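Local coordinates for protein bradyzoite pseudokinase 1 (PDB 6M7Z) that probably acts as an atypical kinase lacking the glycine-rich loop and regulates the membrane ultrastructure of the Toxoplasma parasitophorous vacuole, at residues L24-E29 / E115-F120; N32-R37 / T50-R55; E74-K79 / Y123-L128; P107-S112 / V183-L188; P127-L132 / S174-P179. One frame throughout, in Å; residues are numbered along the deposited sequence.

Interaction 1 of 5, residues L24-E29 / E115-F120; sequences LPDIDE and EYRGAF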
# COMPACT_ATOMS: atom_id res chain seq x y z
N LEU A 24 20.16 -6.61 -8.19
CA LEU A 24 18.99 -7.39 -7.73
C LEU A 24 19.23 -8.87 -8.01
O LEU A 24 19.70 -9.21 -9.09
CB LEU A 24 17.72 -6.95 -8.45
CG LEU A 24 17.12 -5.62 -8.01
CD1 LEU A 24 15.90 -5.30 -8.86
CD2 LEU A 24 16.81 -5.63 -6.51
N PRO A 25 18.86 -9.77 -7.08
CA PRO A 25 19.05 -11.21 -7.29
C PRO A 25 18.15 -11.80 -8.38
O PRO A 25 17.04 -11.30 -8.61
CB PRO A 25 18.73 -11.82 -5.92
CG PRO A 25 17.81 -10.82 -5.27
CD PRO A 25 18.27 -9.46 -5.77
N ASP A 26 18.64 -12.85 -9.04
CA ASP A 26 17.93 -13.55 -10.09
C ASP A 26 16.76 -14.34 -9.50
O ASP A 26 16.77 -14.76 -8.36
CB ASP A 26 18.83 -14.53 -10.84
CG ASP A 26 19.81 -13.88 -11.81
OD1 ASP A 26 19.73 -12.66 -12.03
OD2 ASP A 26 20.63 -14.62 -12.36
N ILE A 27 15.76 -14.55 -10.36
CA ILE A 27 14.71 -15.51 -10.18
C ILE A 27 14.72 -16.38 -11.44
O ILE A 27 15.06 -15.88 -12.53
CB ILE A 27 13.36 -14.81 -9.95
CG1 ILE A 27 12.22 -15.80 -9.70
CG2 ILE A 27 13.01 -13.88 -11.10
CD1 ILE A 27 10.93 -15.11 -9.25
N ASP A 28 14.37 -17.66 -11.29
CA ASP A 28 14.35 -18.62 -12.38
C ASP A 28 12.94 -18.64 -12.98
O ASP A 28 12.00 -19.15 -12.34
CB ASP A 28 14.80 -20.01 -11.93
CG ASP A 28 15.08 -21.00 -13.05
OD1 ASP A 28 14.80 -20.67 -14.24
OD2 ASP A 28 15.59 -22.09 -12.73
N GLU A 29 12.84 -18.08 -14.20
CA GLU A 29 11.56 -17.78 -14.86
C GLU A 29 11.00 -19.02 -15.57
O GLU A 29 9.77 -19.08 -15.81
CB GLU A 29 11.73 -16.60 -15.82
CG GLU A 29 11.91 -15.28 -15.08
CD GLU A 29 12.21 -14.08 -15.97
OE1 GLU A 29 13.18 -14.14 -16.77
OE2 GLU A 29 11.48 -13.08 -15.86
N GLU A 115 12.42 -9.04 -3.62
CA GLU A 115 12.53 -8.34 -4.90
C GLU A 115 13.53 -9.09 -5.78
O GLU A 115 14.59 -9.45 -5.33
CB GLU A 115 12.98 -6.89 -4.69
CG GLU A 115 12.30 -6.19 -3.53
CD GLU A 115 12.77 -6.57 -2.12
OE1 GLU A 115 13.94 -7.01 -1.97
OE2 GLU A 115 11.97 -6.42 -1.18
N TYR A 116 13.18 -9.31 -7.05
CA TYR A 116 14.00 -10.08 -7.98
C TYR A 116 13.98 -9.44 -9.37
O TYR A 116 13.17 -8.61 -9.67
CB TYR A 116 13.52 -11.54 -8.04
CG TYR A 116 13.54 -12.23 -6.70
CD1 TYR A 116 12.47 -12.10 -5.83
CD2 TYR A 116 14.65 -12.95 -6.27
CE1 TYR A 116 12.48 -12.70 -4.58
CE2 TYR A 116 14.66 -13.59 -5.04
CZ TYR A 116 13.57 -13.46 -4.19
OH TYR A 116 13.59 -14.08 -2.97
N ARG A 117 14.95 -9.86 -10.19
CA ARG A 117 15.10 -9.47 -11.56
C ARG A 117 15.15 -10.75 -12.39
O ARG A 117 15.84 -11.68 -12.03
CB ARG A 117 16.37 -8.64 -11.73
CG ARG A 117 16.87 -8.54 -13.16
CD ARG A 117 18.08 -7.66 -13.36
NE ARG A 117 19.18 -8.18 -12.57
CZ ARG A 117 19.93 -9.23 -12.90
NH1 ARG A 117 19.67 -9.90 -14.01
NH2 ARG A 117 20.93 -9.60 -12.14
N GLY A 118 14.36 -10.82 -13.46
CA GLY A 118 14.51 -11.81 -14.50
C GLY A 118 15.25 -11.21 -15.68
O GLY A 118 15.88 -10.19 -15.53
N ALA A 119 15.13 -11.83 -16.85
CA ALA A 119 15.76 -11.30 -18.08
C ALA A 119 15.12 -9.97 -18.50
O ALA A 119 15.84 -9.08 -18.90
CB ALA A 119 15.68 -12.33 -19.18
N PHE A 120 13.79 -9.84 -18.43
CA PHE A 120 13.10 -8.62 -18.95
C PHE A 120 12.11 -7.99 -17.94
O PHE A 120 11.51 -6.98 -18.27
CB PHE A 120 12.34 -8.94 -20.24
CG PHE A 120 13.01 -9.96 -21.11
CD1 PHE A 120 14.15 -9.64 -21.85
CD2 PHE A 120 12.52 -11.26 -21.18
CE1 PHE A 120 14.77 -10.58 -22.66
CE2 PHE A 120 13.15 -12.21 -21.99
CZ PHE A 120 14.27 -11.86 -22.73
O HOH W 1 12.11 -11.69 -17.97
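Three oxygens gather round Arg117 NH2. It gives a weak bond to Leu24 O at 3.3 Å and a hydrogen bond to Lys22 O, just before the 24-29 segment. Asp26 OD1 also lies 3.3 Å from Arg117 NH2 in a salt bridge. This is charge attraction only, because the oxygen lies well out of the guanidinium plane and no N-H points at it. The Arg117 side chain starts with CG anti to the backbone N (chi1 162°) and then bends at chi3, which brings the guanidinium beside Leu24 O and Asp26 OD1. The backbones meet in a single bridge. Arg117 N donates to Pro25 O at 3.0 Å, while the return bond from Ile27 N to Arg117 O is weak. Next to the bridge, Ile27 CB rests 3.8 Å from Tyr116 CB, and Pro25 CG lies 3.9 Å from Tyr116 CD2. At the far end Glu29 OE1 accepts from Ala119 N at 3.0 Å, with the donor above the carboxylate plane. Its other oxygen, Glu29 OE2, bonds to Tyr123 OH and to a water. The 24-29 loop, between helices 14-23 and 33-39, meets strand 114-117, one of the two outermost strands of the N-lobe sheet, at an angle. Helix 88-101 packs on Leu24 and Pro25, and helix 59-65 covers Ile27 and Tyr116.

Interaction 2 of 5, residues N32-R37 / T50-R55; sequences NPILKR and TTVNVR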
# COMPACT_ATOMS: atom_id res chain seq x y z
N ASN A 32 8.41 -21.33 -13.11
CA ASN A 32 7.62 -20.20 -12.57
C ASN A 32 6.45 -19.96 -13.52
O ASN A 32 6.63 -19.66 -14.71
CB ASN A 32 8.59 -19.02 -12.40
CG ASN A 32 7.95 -17.68 -12.15
OD1 ASN A 32 7.21 -17.52 -11.18
ND2 ASN A 32 8.27 -16.71 -12.99
N PRO A 33 5.19 -20.11 -13.05
CA PRO A 33 4.02 -19.89 -13.91
C PRO A 33 3.64 -18.42 -14.19
O PRO A 33 2.74 -18.21 -14.99
CB PRO A 33 2.87 -20.56 -13.14
CG PRO A 33 3.30 -20.49 -11.68
CD PRO A 33 4.81 -20.55 -11.70
N ILE A 34 4.37 -17.45 -13.63
CA ILE A 34 4.05 -16.05 -13.82
C ILE A 34 4.23 -15.66 -15.30
O ILE A 34 3.33 -15.06 -15.87
CB ILE A 34 4.86 -15.15 -12.87
CG1 ILE A 34 4.42 -15.37 -11.42
CG2 ILE A 34 4.76 -13.69 -13.29
CD1 ILE A 34 5.30 -14.70 -10.36
N LEU A 35 5.38 -15.99 -15.91
CA LEU A 35 5.62 -15.72 -17.33
C LEU A 35 4.53 -16.37 -18.19
O LEU A 35 4.04 -15.75 -19.13
CB LEU A 35 6.98 -16.25 -17.76
CG LEU A 35 8.13 -15.26 -17.88
CD1 LEU A 35 9.31 -15.92 -18.59
CD2 LEU A 35 7.75 -14.00 -18.65
N LYS A 36 4.17 -17.62 -17.88
CA LYS A 36 3.17 -18.31 -18.67
C LYS A 36 1.86 -17.52 -18.63
O LYS A 36 1.21 -17.35 -19.67
CB LYS A 36 2.93 -19.75 -18.22
CG LYS A 36 2.13 -20.53 -19.25
CD LYS A 36 1.76 -21.94 -18.92
CE LYS A 36 0.98 -22.55 -20.06
NZ LYS A 36 0.56 -23.95 -19.78
N ARG A 37 1.47 -17.05 -17.45
CA ARG A 37 0.23 -16.32 -17.31
C ARG A 37 0.31 -15.02 -18.13
O ARG A 37 -0.64 -14.66 -18.80
CB ARG A 37 -0.11 -16.10 -15.82
CG ARG A 37 -1.30 -15.19 -15.55
CD ARG A 37 -2.66 -15.80 -15.28
NE ARG A 37 -3.60 -14.70 -15.07
CZ ARG A 37 -3.72 -14.01 -13.93
NH1 ARG A 37 -3.23 -14.50 -12.81
NH2 ARG A 37 -4.30 -12.82 -13.93
N THR A 50 1.99 -4.69 -13.34
CA THR A 50 0.98 -5.69 -13.48
C THR A 50 1.07 -6.61 -12.27
O THR A 50 2.15 -6.93 -11.79
CB THR A 50 1.21 -6.42 -14.80
OG1 THR A 50 1.25 -5.37 -15.77
CG2 THR A 50 0.21 -7.52 -15.09
N THR A 51 -0.10 -7.00 -11.75
CA THR A 51 -0.19 -7.84 -10.58
C THR A 51 -0.64 -9.22 -11.04
O THR A 51 -1.60 -9.33 -11.81
CB THR A 51 -1.16 -7.25 -9.55
OG1 THR A 51 -0.55 -6.05 -9.07
CG2 THR A 51 -1.45 -8.18 -8.39
N VAL A 52 0.06 -10.26 -10.55
CA VAL A 52 -0.34 -11.63 -10.75
C VAL A 52 -0.54 -12.27 -9.38
O VAL A 52 0.41 -12.31 -8.60
CB VAL A 52 0.71 -12.40 -11.57
CG1 VAL A 52 0.25 -13.82 -11.82
CG2 VAL A 52 1.02 -11.71 -12.88
N ASN A 53 -1.73 -12.83 -9.12
CA ASN A 53 -1.95 -13.55 -7.86
C ASN A 53 -1.47 -14.98 -8.01
O ASN A 53 -1.70 -15.60 -9.03
CB ASN A 53 -3.41 -13.57 -7.44
CG ASN A 53 -3.96 -12.19 -7.18
OD1 ASN A 53 -3.22 -11.22 -6.95
ND2 ASN A 53 -5.27 -12.07 -7.24
N VAL A 54 -0.79 -15.50 -6.97
CA VAL A 54 -0.45 -16.91 -6.89
C VAL A 54 -1.05 -17.47 -5.60
O VAL A 54 -0.43 -17.41 -4.53
CB VAL A 54 1.07 -17.13 -6.97
CG1 VAL A 54 1.42 -18.61 -7.05
CG2 VAL A 54 1.68 -16.37 -8.14
N ARG A 55 -2.27 -18.01 -5.71
CA ARG A 55 -3.07 -18.43 -4.57
C ARG A 55 -2.46 -19.69 -3.94
O ARG A 55 -2.61 -19.92 -2.74
CB ARG A 55 -4.52 -18.69 -5.01
CG ARG A 55 -5.30 -17.41 -5.31
CD ARG A 55 -6.80 -17.58 -5.41
NE ARG A 55 -7.41 -16.29 -5.70
CZ ARG A 55 -7.65 -15.33 -4.80
NH1 ARG A 55 -7.44 -15.57 -3.52
NH2 ARG A 55 -8.08 -14.13 -5.20
O HOH W 2 -3.70 -12.71 -11.19
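Ile34 and Val52 form the buried half of this contact, and Arg37 forms the exposed half. On the inner side Ile34 CG2 faces Val52 CG2 at 4.3 Å. Ile34 CG1 lies 4.4 Å from Val54 CG2. These branches only just meet, but Ile34 also packs on Ala78, Tyr123 and Phe125, so it is enclosed by the sheet. The sheet is that of a kinase N-lobe, and strand 50-54 is one of its two outermost strands, next to strand 76-82. Helix 33-37 lies over the face carrying Val52, Val54 and Ala78. Its axis passes 9.7 Å from that of strand 50-54, and their N-to-C directions are 125° apart. On the solvent side, Arg37 leaves the helix with CG anti to the backbone N (chi1 173°) and bends at chi2. It runs past Val52 in the opposite sense, and NH1 touches Val52 CG1 at 3.7 Å. A water accepts from Asn53 N at 2.9 Å and sits close to the guanidinium. Phe43 offers the guanidinium a cation-pi contact.

Interaction 3 of 5, residues E74-K79 / Y123-L128; sequences EGVSAK and YIFHPL. With EDO (1,2-ethanediol), chain H.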
# COMPACT_ATOMS: atom_id res chain seq x y z
N GLU A 74 -1.88 -18.40 2.86
CA GLU A 74 -2.36 -17.06 2.52
C GLU A 74 -2.24 -16.81 1.01
O GLU A 74 -3.06 -16.09 0.45
CB GLU A 74 -1.54 -15.98 3.23
CG GLU A 74 -1.77 -15.84 4.71
CD GLU A 74 -0.90 -14.80 5.41
OE1 GLU A 74 -0.13 -14.05 4.72
OE2 GLU A 74 -1.00 -14.72 6.66
N GLY A 75 -1.20 -17.38 0.37
CA GLY A 75 -0.85 -17.10 -1.02
C GLY A 75 0.02 -15.85 -1.14
O GLY A 75 0.19 -15.13 -0.16
N VAL A 76 0.55 -15.59 -2.34
CA VAL A 76 1.34 -14.39 -2.60
C VAL A 76 0.86 -13.73 -3.88
O VAL A 76 0.20 -14.33 -4.72
CB VAL A 76 2.86 -14.67 -2.68
CG1 VAL A 76 3.38 -15.33 -1.41
CG2 VAL A 76 3.23 -15.49 -3.91
N SER A 77 1.21 -12.46 -4.02
CA SER A 77 1.02 -11.73 -5.27
C SER A 77 2.36 -11.16 -5.74
O SER A 77 3.24 -10.86 -4.95
CB SER A 77 -0.02 -10.66 -5.13
OG SER A 77 0.36 -9.77 -4.10
N ALA A 78 2.51 -11.08 -7.06
CA ALA A 78 3.71 -10.58 -7.69
C ALA A 78 3.36 -9.30 -8.46
O ALA A 78 2.41 -9.24 -9.22
CB ALA A 78 4.29 -11.62 -8.59
N LYS A 79 4.13 -8.25 -8.19
CA LYS A 79 4.09 -7.01 -8.93
C LYS A 79 5.24 -7.05 -9.95
O LYS A 79 6.41 -7.11 -9.57
CB LYS A 79 4.24 -5.85 -7.94
CG LYS A 79 3.56 -4.57 -8.34
CD LYS A 79 3.67 -3.45 -7.30
CE LYS A 79 2.89 -3.67 -6.02
NZ LYS A 79 3.46 -2.90 -4.89
N TYR A 123 10.45 -8.05 -10.24
CA TYR A 123 9.39 -8.65 -9.45
C TYR A 123 9.46 -8.13 -8.00
O TYR A 123 10.54 -8.00 -7.44
CB TYR A 123 9.52 -10.17 -9.38
CG TYR A 123 9.49 -10.92 -10.69
CD1 TYR A 123 10.57 -10.90 -11.55
CD2 TYR A 123 8.42 -11.71 -11.02
CE1 TYR A 123 10.56 -11.61 -12.74
CE2 TYR A 123 8.39 -12.42 -12.21
CZ TYR A 123 9.47 -12.39 -13.06
OH TYR A 123 9.45 -13.10 -14.23
N ILE A 124 8.30 -7.85 -7.41
CA ILE A 124 8.14 -7.67 -5.99
C ILE A 124 7.02 -8.60 -5.54
O ILE A 124 5.92 -8.55 -6.07
CB ILE A 124 7.78 -6.21 -5.61
CG1 ILE A 124 8.82 -5.21 -6.09
CG2 ILE A 124 7.55 -6.09 -4.10
CD1 ILE A 124 8.51 -3.79 -5.67
N PHE A 125 7.31 -9.43 -4.53
CA PHE A 125 6.32 -10.31 -3.98
C PHE A 125 5.72 -9.65 -2.73
O PHE A 125 6.40 -8.96 -1.96
CB PHE A 125 6.94 -11.69 -3.75
CG PHE A 125 7.25 -12.44 -5.02
CD1 PHE A 125 8.44 -12.25 -5.70
CD2 PHE A 125 6.31 -13.30 -5.58
CE1 PHE A 125 8.70 -12.91 -6.89
CE2 PHE A 125 6.56 -13.95 -6.78
CZ PHE A 125 7.76 -13.76 -7.44
N HIS A 126 4.41 -9.83 -2.57
CA HIS A 126 3.64 -9.35 -1.43
C HIS A 126 2.80 -10.49 -0.89
O HIS A 126 2.47 -11.41 -1.63
CB HIS A 126 2.71 -8.19 -1.82
CG HIS A 126 3.41 -6.97 -2.27
ND1 HIS A 126 4.22 -6.24 -1.44
CD2 HIS A 126 3.41 -6.33 -3.46
CE1 HIS A 126 4.71 -5.21 -2.11
NE2 HIS A 126 4.24 -5.25 -3.36
N PRO A 127 2.34 -10.41 0.38
CA PRO A 127 1.29 -11.30 0.84
C PRO A 127 0.07 -11.06 -0.05
O PRO A 127 -0.16 -9.92 -0.49
CB PRO A 127 1.01 -10.87 2.29
CG PRO A 127 2.16 -9.97 2.68
CD PRO A 127 2.76 -9.43 1.39
N LEU A 128 -0.68 -12.12 -0.36
CA LEU A 128 -1.87 -11.97 -1.16
C LEU A 128 -2.95 -11.37 -0.27
O LEU A 128 -3.36 -11.97 0.71
CB LEU A 128 -2.30 -13.33 -1.70
CG LEU A 128 -3.59 -13.32 -2.50
CD1 LEU A 128 -3.53 -12.28 -3.64
CD2 LEU A 128 -3.85 -14.74 -3.02
C1 EDO H . 8.54 -3.72 -9.88
O1 EDO H . 8.28 -5.14 -9.96
C2 EDO H . 7.33 -3.03 -9.27
O2 EDO H . 7.50 -1.61 -9.12
O HOH W 3 -1.56 -7.82 -2.26
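Lys79 crosses His126 at a slant, and Lys79 NZ donates to His126 NE2 at 2.9 Å, from a position tilted 31° out of the imidazole plane. They sit on two antiparallel strands of the kinase N-lobe. Lys79 is probably at the place of the usual strand beta3 lysine, and His126 probably stands at the gatekeeper position. Four backbone bonds tie Ser77 to His126 and Lys79 to Ile124. The straightest is Lys79 N to Ile124 O, 2.8 Å and 177°. The pairing puts Ser77, Lys79, Ile124 and His126 on one face. On the other, Ala78 CB lies 3.7 Å from Phe125 CE2, and Val76 CG2 reaches the edge of the same ring. Leu128 N closes the end by bonding to Gly75 O at 3.1 Å. Further out, Glu94 of helix 88-101 forms a salt bridge with Lys79 NZ, resembling the lysine-glutamate pair of canonical kinases. Pro111 O accepts from His126 ND1. With both ring nitrogens bonded, the ring's rotation is probably restrained. A water lies 3.1 Å from Pro127 O and is also near Ser77 OG. An ethanediol, probably from the crystallisation liquor, donates from O1 to Lys79 O at 2.7 Å.

Interaction 4 of 5, residues P107-S112 / V183-L188; sequences PLLLPS and VVLGGL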
# COMPACT_ATOMS: atom_id res chain seq x y z
N PRO A 107 4.62 -1.61 10.55
CA PRO A 107 3.39 -2.39 10.70
C PRO A 107 2.22 -2.00 9.78
O PRO A 107 1.39 -2.85 9.47
CB PRO A 107 2.98 -2.14 12.16
CG PRO A 107 4.25 -1.65 12.84
CD PRO A 107 4.99 -0.88 11.78
N LEU A 108 2.14 -0.73 9.36
CA LEU A 108 1.00 -0.23 8.59
C LEU A 108 1.36 0.02 7.12
O LEU A 108 0.60 0.69 6.43
CB LEU A 108 0.50 1.06 9.26
CG LEU A 108 -0.13 0.88 10.65
CD1 LEU A 108 -0.77 2.18 11.12
CD2 LEU A 108 -1.18 -0.24 10.64
N LEU A 109 2.51 -0.48 6.64
CA LEU A 109 2.89 -0.38 5.23
C LEU A 109 2.91 -1.79 4.61
O LEU A 109 3.31 -2.75 5.28
CB LEU A 109 4.26 0.29 5.10
CG LEU A 109 4.39 1.69 5.73
CD1 LEU A 109 5.74 2.31 5.43
CD2 LEU A 109 3.29 2.63 5.27
N LEU A 110 2.46 -1.90 3.35
CA LEU A 110 2.42 -3.17 2.63
C LEU A 110 3.83 -3.78 2.64
O LEU A 110 4.76 -3.18 2.12
CB LEU A 110 1.91 -2.93 1.21
CG LEU A 110 1.80 -4.16 0.30
CD1 LEU A 110 0.73 -5.11 0.81
CD2 LEU A 110 1.48 -3.73 -1.14
N PRO A 111 4.04 -4.95 3.26
CA PRO A 111 5.36 -5.58 3.27
C PRO A 111 5.74 -6.26 1.95
O PRO A 111 4.88 -6.76 1.24
CB PRO A 111 5.26 -6.64 4.39
CG PRO A 111 3.76 -6.93 4.53
CD PRO A 111 3.04 -5.73 3.99
N SER A 112 7.05 -6.24 1.65
CA SER A 112 7.66 -7.00 0.57
C SER A 112 8.16 -8.35 1.10
O SER A 112 8.73 -8.39 2.16
CB SER A 112 8.80 -6.23 -0.05
OG SER A 112 9.52 -7.06 -0.95
N VAL A 183 -4.82 -3.56 8.15
CA VAL A 183 -5.01 -2.67 7.01
C VAL A 183 -3.72 -1.87 6.83
O VAL A 183 -3.29 -1.20 7.74
CB VAL A 183 -6.23 -1.76 7.20
CG1 VAL A 183 -6.35 -0.73 6.10
CG2 VAL A 183 -7.50 -2.56 7.33
N VAL A 184 -3.15 -1.94 5.62
CA VAL A 184 -1.83 -1.39 5.31
C VAL A 184 -1.91 -0.46 4.10
O VAL A 184 -2.77 -0.62 3.25
CB VAL A 184 -0.78 -2.50 5.09
CG1 VAL A 184 -0.65 -3.38 6.33
CG2 VAL A 184 -1.08 -3.33 3.84
N LEU A 185 -0.97 0.49 4.06
CA LEU A 185 -0.82 1.43 2.96
C LEU A 185 0.20 0.88 1.97
O LEU A 185 1.35 0.61 2.34
CB LEU A 185 -0.36 2.77 3.51
CG LEU A 185 -0.12 3.87 2.48
CD1 LEU A 185 -1.36 4.08 1.60
CD2 LEU A 185 0.27 5.16 3.18
N GLY A 186 -0.23 0.75 0.72
CA GLY A 186 0.60 0.30 -0.41
C GLY A 186 0.66 1.37 -1.50
O GLY A 186 0.51 2.59 -1.23
N GLY A 187 0.89 0.91 -2.74
CA GLY A 187 1.08 1.78 -3.87
C GLY A 187 2.27 2.70 -3.69
O GLY A 187 2.23 3.86 -4.09
N LEU A 188 3.36 2.17 -3.11
CA LEU A 188 4.49 3.00 -2.69
C LEU A 188 5.45 3.33 -3.84
O LEU A 188 6.42 4.06 -3.62
CB LEU A 188 5.23 2.27 -1.56
CG LEU A 188 4.41 2.05 -0.29
CD1 LEU A 188 5.30 1.40 0.78
CD2 LEU A 188 3.83 3.36 0.21
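Two backbone hydrogen bonds reach Leu185 from the loop 107-112, whose residues 107-110 run at 49° to residues 183-186 and form a single bridge, Leu109 with Leu185. Leu185 N donates to Leu108 O at 2.8 Å, and Leu110 N donates to Leu185 O at 2.9 Å. The second donor sits well above the carbonyl plane, 50° out of it. Val184 and Leu110 carry most of the side-chain contact. In Val184, CG2 points between backbone N and carbonyl carbon (chi1 -59° for CG1), and this carries CG2 to Leu110 CA at 3.7 Å. Val184 CG1, anti to the carbonyl carbon, lies 3.8 Å from Pro107 O. Leu110 crosses Val184 at about a right angle, with Leu110 CD1 4.0 Å from Val184 CG2. The CB of Leu110 rests 3.8 Å from Gly186 CA, where there is no side chain to intervene. Leu109 runs alongside Leu185, and its CD2 is 4.1 Å from Leu185 CB. The loop 107-112 follows helix 88-101 and leads into strand 114-117, consistent with the alphaC-beta4 loop of kinases. Strand 183-185 comes just before Gly187 and Leu188, which probably occupy the DFG-motif region. Leu108 and Leu109 also touch helix 146-161. Both cross bonds are between backbones, and the side chains across the contact are all apolar. The chemistry implies a buried, apolar joint, held by two backbone bonds, between the N-lobe loop and the C-lobe.

Interaction 5 of 5, residues P127-L132 / S174-P179; sequences PLSKGL and SFSVLP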
# COMPACT_ATOMS: atom_id res chain seq x y z
N PRO A 127 2.34 -10.41 0.38
CA PRO A 127 1.29 -11.30 0.84
C PRO A 127 0.07 -11.06 -0.05
O PRO A 127 -0.16 -9.92 -0.49
CB PRO A 127 1.01 -10.87 2.29
CG PRO A 127 2.16 -9.97 2.68
CD PRO A 127 2.76 -9.43 1.39
N LEU A 128 -0.68 -12.12 -0.36
CA LEU A 128 -1.87 -11.97 -1.16
C LEU A 128 -2.95 -11.37 -0.27
O LEU A 128 -3.36 -11.97 0.71
CB LEU A 128 -2.30 -13.33 -1.70
CG LEU A 128 -3.59 -13.32 -2.50
CD1 LEU A 128 -3.53 -12.28 -3.64
CD2 LEU A 128 -3.85 -14.74 -3.02
N SER A 129 -3.39 -10.15 -0.61
CA SER A 129 -4.33 -9.41 0.23
C SER A 129 -5.74 -9.98 0.03
O SER A 129 -6.04 -10.58 -1.01
CB SER A 129 -4.27 -7.94 -0.08
OG SER A 129 -5.22 -7.57 -1.08
N LYS A 130 -6.58 -9.79 1.05
CA LYS A 130 -7.99 -10.17 1.00
C LYS A 130 -8.75 -9.24 0.06
O LYS A 130 -9.80 -9.63 -0.44
CB LYS A 130 -8.62 -10.13 2.39
CG LYS A 130 -8.20 -11.26 3.32
CD LYS A 130 -9.01 -12.57 3.10
CE LYS A 130 -8.20 -13.83 3.32
NZ LYS A 130 -8.58 -14.91 2.37
N GLY A 131 -8.25 -8.01 -0.13
CA GLY A 131 -8.83 -7.07 -1.06
C GLY A 131 -8.33 -5.66 -0.82
O GLY A 131 -7.69 -5.37 0.22
N LEU A 132 -8.58 -4.79 -1.81
CA LEU A 132 -8.34 -3.37 -1.70
C LEU A 132 -9.55 -2.74 -1.02
O LEU A 132 -10.67 -3.17 -1.25
CB LEU A 132 -8.12 -2.81 -3.11
CG LEU A 132 -7.01 -3.49 -3.92
CD1 LEU A 132 -6.79 -2.78 -5.24
CD2 LEU A 132 -5.69 -3.54 -3.14
N SER A 174 -5.37 2.49 -2.32
CA SER A 174 -4.01 2.47 -1.85
C SER A 174 -3.89 1.55 -0.64
O SER A 174 -2.83 1.04 -0.36
CB SER A 174 -3.51 3.85 -1.50
OG SER A 174 -3.52 4.72 -2.63
N PHE A 175 -5.00 1.37 0.08
CA PHE A 175 -5.07 0.60 1.30
C PHE A 175 -5.58 -0.80 0.96
O PHE A 175 -6.49 -0.96 0.14
CB PHE A 175 -5.97 1.31 2.31
CG PHE A 175 -5.45 2.65 2.77
CD1 PHE A 175 -4.57 2.75 3.84
CD2 PHE A 175 -5.81 3.81 2.12
CE1 PHE A 175 -4.09 3.98 4.25
CE2 PHE A 175 -5.32 5.05 2.52
CZ PHE A 175 -4.46 5.13 3.58
N SER A 176 -4.99 -1.81 1.61
CA SER A 176 -5.42 -3.19 1.42
C SER A 176 -5.47 -3.92 2.78
O SER A 176 -4.89 -3.48 3.76
CB SER A 176 -4.57 -3.89 0.42
OG SER A 176 -3.26 -4.12 0.91
N VAL A 177 -6.21 -5.02 2.80
CA VAL A 177 -6.45 -5.77 4.00
C VAL A 177 -5.65 -7.07 3.89
O VAL A 177 -5.88 -7.85 2.97
CB VAL A 177 -7.95 -6.07 4.19
CG1 VAL A 177 -8.19 -6.85 5.48
CG2 VAL A 177 -8.79 -4.79 4.16
N LEU A 178 -4.69 -7.27 4.80
CA LEU A 178 -3.87 -8.48 4.78
C LEU A 178 -4.71 -9.64 5.32
O LEU A 178 -5.76 -9.44 5.94
CB LEU A 178 -2.60 -8.26 5.61
CG LEU A 178 -1.65 -7.18 5.09
CD1 LEU A 178 -0.40 -7.10 5.95
CD2 LEU A 178 -1.28 -7.44 3.63
N PRO A 179 -4.31 -10.91 5.05
CA PRO A 179 -5.03 -12.07 5.58
C PRO A 179 -5.27 -12.01 7.10
O PRO A 179 -6.35 -12.39 7.54
CB PRO A 179 -4.17 -13.25 5.17
CG PRO A 179 -3.51 -12.77 3.90
CD PRO A 179 -3.20 -11.31 4.16
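Lys130 reaches over Val177 to Pro179. Its CB lies 3.6 Å from Val177 O. CG, placed anti to the carbonyl carbon (chi1 -73°), is 4.0 Å from both Leu178 O and Pro179 CA. The chain then bends at chi2, chi3 and chi4; CE passes Pro179 CB at 4.5 Å, and the amine leads away from the other segment. The backbone of Lys130 does the polar work: its N donates to Val177 O at 2.8 Å. The start of this segment probably corresponds to the kinase hinge, the link from strand 121-127 of the N-lobe to the C-lobe. Val177 N in turn donates to Gly131 O. Both carbonyls are met almost head-on, with C=O to donor angles of 174° and 173°. Next to this, Leu132 CD2 covers Ser176 CB at 3.7 Å. Ser176 probably matches the residue that forms the floor of the adenine pocket in canonical kinases. At the other end Pro179 CG lies 3.3 Å from Leu128 O.

In the fold
Interactions 1, 2 and 3 all reach the four-stranded N-lobe sheet. Interaction 3 is buried between its two inner strands; interactions 1 and 2 involve its outermost strands and are partly buried. Interaction 1 mixes backbone bonds with charged groups. Interaction 2 is apolar inside and has an arginine outside. Interaction 3 is mainly backbone pairing, plus the Lys79-His126 bond. Interaction 4, buried near the chain's centre, is apolar around two backbone bonds. Interaction 5 is partly buried and also held by two backbone bonds. It shares Pro127 and Leu128 with interaction 3 and passes to the C-lobe sheet, where interaction 4 lies on neighbouring strand 183-185. Glu29 joins interaction 1 to interaction 3 through Tyr123.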